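PDB 3HP0: bacillaene synthase dehydratase PksH from Bacillus subtilis, which dehydrates the (S)-3-hydroxy-3-methylglutaryl group tethered to PksL to a 3-methylglutaconyl moiety during synthesis of the antibiotic polyketide bacillaene. Local coordinates for residues W93-L96 / P100-T103; V53-G58 / K194-L199. All coordinates share one frame; numbering follows the deposited sequence.

The two contacts sit on opposite faces of the same mixed sheet, their centres about 13 Å apart. Contact 1 is the more deeply buried and local along the chain, where the end of helix 87-98 meets the start of strand 102-107. Contact 2 is partly buried and spans much more sequence, laying helix 190-199 against strand 53-57. Strands 53-57 and 102-107 are parallel neighbours, and a probable hydrogen bond of 3.0 Å from V54 N to V102 O joins the contacts directly. Y101 also packs on V54 on one face, while V102 meets L199 on the other. Contact 1 turns on a hydroxyl-to-carbonyl hydrogen bond; contact 2 is purely hydrocarbon.

Contact 1 (W93-L96 / P100-T103); sequences WMKL and PYVT
The hydroxyl of T103 donates a hydrogen bond to the backbone carbonyl of L96, with T103 OG1 2.9 Å from L96 O. It comes in well to one side of the carbonyl group: the C=O...OG1 angle is 121°, and the donor stands 47° above the carbonyl plane. L96 O belongs to the last turn of its helix; P100, four residues on, has no amide hydrogen to offer, and the T103 hydroxyl, on the far side of the turn, donates to this oxygen instead. A chi1 of 61° places OG1 between the T103 backbone N and carbonyl carbon, and both branches of the side chain close on the same oxygen, since T103 CG2 approaches L96 O to 3.2 Å. T103 CG2 also lies 3.9 Å from L96 CA, and T103 OG1 is 4.0 Å from L96 CB. Here helix 87-98 hands over to strand 102-107 in a beta-alpha-beta crossover of the crotonase fold, the chain returning to the sheet parallel to and beside strand 53-57. The strand end is fixed from other directions too: T103 N bonds to the D123 carboxylate, and the T103 backbone pairs with I124. Y101, just ahead of the strand, reaches back along the helix end. Y101 OH meets K95 CG at 3.9 Å, the two side chains crossing at a slant. With K95 CG anti to the backbone N, beside the carbonyl carbon, the lysine's aliphatic stem lies next to the phenol oxygen, and a bend at chi2 carries the ammonium end away from it. The Y101 ring also passes obliquely by K95 O and packs against L43 and C46 of helix 34-48, whereas the lysine lies at the exposed margin.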
loop_
_atom_site.group_PDB
_atom_site.type_symbol
_atom_site.label_atom_id
_atom_site.label_comp_id
_atom_site.label_asym_id
_atom_site.label_seq_id
_atom_site.Cartn_x
_atom_site.Cartn_y
_atom_site.Cartn_z
ATOM N N TRP A 93 5.607 -4.439 -1.954
ATOM C CA TRP A 93 5.788 -3.182 -1.246
ATOM C C TRP A 93 7.270 -2.934 -1.014
ATOM O O TRP A 93 7.719 -1.788 -1.024
ATOM C CB TRP A 93 5.034 -3.195 0.084
ATOM C CG TRP A 93 3.536 -3.126 -0.083
ATOM C CD1 TRP A 93 2.854 -2.691 -1.183
ATOM C CD2 TRP A 93 2.547 -3.471 0.891
ATOM N NE1 TRP A 93 1.501 -2.745 -0.956
ATOM C CE2 TRP A 93 1.283 -3.221 0.310
ATOM C CE3 TRP A 93 2.603 -3.973 2.199
ATOM C CZ2 TRP A 93 0.081 -3.453 0.993
ATOM C CZ3 TRP A 93 1.411 -4.207 2.879
ATOM C CH2 TRP A 93 0.167 -3.946 2.273
HETATM N N MSE A 94 8.031 -4.011 -0.817
HETATM C CA MSE A 94 9.473 -3.879 -0.608
HETATM C C MSE A 94 10.147 -3.424 -1.898
HETATM O O MSE A 94 11.069 -2.616 -1.878
HETATM C CB MSE A 94 10.092 -5.205 -0.172
HETATM C CG MSE A 94 9.722 -5.641 1.229
HETATM SE SE MSE A 94 11.040 -6.880 1.960
HETATM C CE MSE A 94 12.278 -5.566 2.671
ATOM N N LYS A 95 9.665 -3.946 -3.017
ATOM C CA LYS A 95 10.211 -3.619 -4.330
ATOM C C LYS A 95 10.057 -2.111 -4.568
ATOM O O LYS A 95 10.983 -1.442 -5.040
ATOM C CB LYS A 95 9.453 -4.402 -5.408
ATOM C CG LYS A 95 10.240 -4.717 -6.667
ATOM C CD LYS A 95 11.282 -5.792 -6.389
ATOM C CE LYS A 95 11.659 -6.557 -7.659
ATOM N NZ LYS A 95 12.575 -7.717 -7.384
ATOM N N LEU A 96 8.877 -1.588 -4.243
ATOM C CA LEU A 96 8.602 -0.170 -4.402
ATOM C C LEU A 96 9.655 0.657 -3.693
ATOM O O LEU A 96 10.043 1.715 -4.181
ATOM C CB LEU A 96 7.225 0.170 -3.834
ATOM C CG LEU A 96 5.977 0.084 -4.714
ATOM C CD1 LEU A 96 6.240 -0.635 -6.022
ATOM C CD2 LEU A 96 4.901 -0.607 -3.913
ATOM N N PRO A 100 15.120 0.195 -8.912
ATOM C CA PRO A 100 15.881 1.260 -9.569
ATOM C C PRO A 100 14.948 2.283 -10.221
ATOM O O PRO A 100 14.909 2.430 -11.445
ATOM C CB PRO A 100 16.720 0.498 -10.585
ATOM C CG PRO A 100 15.753 -0.559 -11.052
ATOM C CD PRO A 100 15.096 -1.026 -9.745
ATOM N N TYR A 101 14.193 2.978 -9.379
ATOM C CA TYR A 101 13.263 4.016 -9.808
ATOM C C TYR A 101 12.599 4.621 -8.585
ATOM O O TYR A 101 12.512 3.991 -7.540
ATOM C CB TYR A 101 12.194 3.455 -10.752
ATOM C CG TYR A 101 11.733 2.068 -10.385
ATOM C CD1 TYR A 101 11.105 1.823 -9.159
ATOM C CD2 TYR A 101 11.967 0.987 -11.238
ATOM C CE1 TYR A 101 10.729 0.547 -8.784
ATOM C CE2 TYR A 101 11.592 -0.304 -10.873
ATOM C CZ TYR A 101 10.975 -0.517 -9.637
ATOM O OH TYR A 101 10.647 -1.793 -9.239
ATOM N N VAL A 102 12.157 5.862 -8.725
ATOM C CA VAL A 102 11.489 6.562 -7.652
ATOM C C VAL A 102 10.013 6.231 -7.765
ATOM O O VAL A 102 9.402 6.463 -8.814
ATOM C CB VAL A 102 11.734 8.081 -7.783
ATOM C CG1 VAL A 102 10.858 8.854 -6.813
ATOM C CG2 VAL A 102 13.222 8.371 -7.520
ATOM N N THR A 103 9.447 5.646 -6.708
ATOM C CA THR A 103 8.036 5.295 -6.735
ATOM C C THR A 103 7.229 6.377 -6.040
ATOM O O THR A 103 7.677 6.959 -5.055
ATOM C CB THR A 103 7.779 3.907 -6.096
ATOM O OG1 THR A 103 8.182 3.916 -4.726
ATOM C CG2 THR A 103 8.575 2.833 -6.847
#

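Contact 2 (V53-G58 / K194-L199)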
loop_
_atom_site.group_PDB
_atom_site.type_symbol
_atom_site.label_atom_id
_atom_site.label_comp_id
_atom_site.label_asym_id
_atom_site.label_seq_id
_atom_site.Cartn_x
_atom_site.Cartn_y
_atom_site.Cartn_z
ATOM N N VAL A 53 10.739 6.668 -13.093
ATOM C CA VAL A 53 9.687 6.943 -12.122
ATOM C C VAL A 53 8.466 6.074 -12.349
ATOM O O VAL A 53 8.074 5.845 -13.483
ATOM C CB VAL A 53 9.222 8.442 -12.157
ATOM C CG1 VAL A 53 8.162 8.692 -11.078
ATOM C CG2 VAL A 53 10.402 9.375 -11.945
ATOM N N VAL A 54 7.870 5.591 -11.258
ATOM C CA VAL A 54 6.662 4.779 -11.334
ATOM C C VAL A 54 5.600 5.458 -10.476
ATOM O O VAL A 54 5.825 5.709 -9.287
ATOM C CB VAL A 54 6.879 3.354 -10.788
ATOM C CG1 VAL A 54 5.589 2.557 -10.922
ATOM C CG2 VAL A 54 8.029 2.660 -11.525
ATOM N N VAL A 55 4.451 5.759 -11.078
ATOM C CA VAL A 55 3.357 6.407 -10.362
ATOM C C VAL A 55 2.197 5.435 -10.165
ATOM O O VAL A 55 1.835 4.689 -11.074
ATOM C CB VAL A 55 2.841 7.651 -11.127
ATOM C CG1 VAL A 55 1.658 8.254 -10.395
ATOM C CG2 VAL A 55 3.962 8.680 -11.268
ATOM N N LEU A 56 1.629 5.445 -8.968
ATOM C CA LEU A 56 0.508 4.578 -8.639
ATOM C C LEU A 56 -0.729 5.451 -8.481
ATOM O O LEU A 56 -0.662 6.506 -7.860
ATOM C CB LEU A 56 0.781 3.824 -7.331
ATOM C CG LEU A 56 1.791 2.662 -7.316
ATOM C CD1 LEU A 56 3.137 3.107 -7.872
ATOM C CD2 LEU A 56 1.943 2.149 -5.887
ATOM N N GLU A 57 -1.862 5.026 -9.025
ATOM C CA GLU A 57 -3.064 5.848 -8.916
ATOM C C GLU A 57 -4.349 5.145 -9.330
ATOM O O GLU A 57 -4.436 3.913 -9.321
ATOM C CB GLU A 57 -2.896 7.087 -9.772
ATOM C CG GLU A 57 -2.658 6.744 -11.223
ATOM C CD GLU A 57 -2.594 7.962 -12.102
ATOM O OE1 GLU A 57 -2.899 7.828 -13.305
ATOM O OE2 GLU A 57 -2.231 9.050 -11.598
ATOM N N GLY A 58 -5.338 5.960 -9.699
ATOM C CA GLY A 58 -6.635 5.473 -10.139
ATOM C C GLY A 58 -7.658 5.473 -9.018
ATOM O O GLY A 58 -8.476 4.553 -8.908
ATOM N N LYS A 194 4.813 18.840 -10.796
ATOM C CA LYS A 194 5.945 19.607 -10.282
ATOM C C LYS A 194 7.009 18.657 -9.733
ATOM O O LYS A 194 8.204 18.975 -9.722
ATOM C CB LYS A 194 5.495 20.568 -9.184
ATOM C CG LYS A 194 4.488 21.607 -9.662
ATOM C CD LYS A 194 4.198 22.647 -8.580
ATOM C CE LYS A 194 3.240 23.721 -9.082
ATOM N NZ LYS A 194 2.889 24.695 -8.008
ATOM N N HIS A 195 6.560 17.488 -9.276
ATOM C CA HIS A 195 7.458 16.475 -8.749
ATOM C C HIS A 195 8.136 15.745 -9.910
ATOM O O HIS A 195 9.360 15.597 -9.924
ATOM C CB HIS A 195 6.690 15.481 -7.866
ATOM C CG HIS A 195 6.447 15.975 -6.471
ATOM N ND1 HIS A 195 5.501 16.932 -6.168
ATOM C CD2 HIS A 195 7.073 15.685 -5.305
ATOM C CE1 HIS A 195 5.557 17.213 -4.879
ATOM N NE2 HIS A 195 6.503 16.472 -4.332
ATOM N N LEU A 196 7.346 15.305 -10.886
ATOM C CA LEU A 196 7.895 14.606 -12.050
ATOM C C LEU A 196 8.895 15.496 -12.772
ATOM O O LEU A 196 9.908 15.034 -13.282
ATOM C CB LEU A 196 6.780 14.204 -13.014
ATOM C CG LEU A 196 5.768 13.210 -12.434
ATOM C CD1 LEU A 196 4.739 12.841 -13.497
ATOM C CD2 LEU A 196 6.498 11.965 -11.926
ATOM N N LEU A 197 8.600 16.785 -12.799
ATOM C CA LEU A 197 9.467 17.751 -13.444
ATOM C C LEU A 197 10.845 17.713 -12.776
ATOM O O LEU A 197 11.865 17.649 -13.455
ATOM C CB LEU A 197 8.837 19.137 -13.336
ATOM C CG LEU A 197 9.023 20.149 -14.466
ATOM C CD1 LEU A 197 8.828 19.487 -15.825
ATOM C CD2 LEU A 197 8.011 21.276 -14.270
ATOM N N ARG A 198 10.880 17.737 -11.447
ATOM C CA ARG A 198 12.147 17.693 -10.730
ATOM C C ARG A 198 12.809 16.315 -10.784
ATOM O O ARG A 198 14.030 16.222 -10.883
ATOM C CB ARG A 198 11.965 18.089 -9.258
ATOM C CG ARG A 198 11.453 19.502 -9.025
ATOM C CD ARG A 198 12.252 20.200 -7.929
ATOM N NE ARG A 198 13.667 20.245 -8.284
ATOM C CZ ARG A 198 14.613 20.849 -7.573
ATOM N NH1 ARG A 198 14.307 21.477 -6.449
ATOM N NH2 ARG A 198 15.874 20.819 -7.991
ATOM N N LEU A 199 12.010 15.254 -10.710
ATOM C CA LEU A 199 12.534 13.890 -10.737
ATOM C C LEU A 199 13.285 13.607 -12.038
ATOM O O LEU A 199 14.335 12.952 -12.020
ATOM C CB LEU A 199 11.392 12.889 -10.498
ATOM C CG LEU A 199 10.929 13.012 -9.023
ATOM C CD1 LEU A 199 9.722 12.118 -8.740
ATOM C CD2 LEU A 199 12.127 12.685 -8.129
#
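V53 presents its two methyls to two different leucines of helix 190-199, meeting each at a different angle. V53 CG1 touches L196 CD2 at 3.8 Å, where the side chains cross at a slant, and V53 CG2 rests 3.9 Å from L199 CB, where they cross at about a right angle. The fork is set by V53 chi1 of -178°: CG1 stands anti to the backbone N, CG2 anti to the carbonyl carbon, and the pair straddles the two helix positions. L196 and L199 are three residues apart, about one helical turn, and so share a flank of the helix. L196 does not start out aimed at the strand, but its end reaches it, and L196 CD2 also comes within 4.2 Å of V55 CG2, two residues further along the same side of the sheet. Strand 53-57 and the helix segment run nearly antiparallel, at 164°, with their axes 10.7 Å apart at closest approach. The last turns of the helix thus lie over the start of strand 53-57, with L196 also on Y19 of strand 17-22 and both leucines on I104 of strand 102-107, so that they span three parallel neighbours. Every touch between the two segments is methyl or methylene against methyl, with no hydrogen bond or ion pair, so the fit probably depends on shape and the exclusion of water.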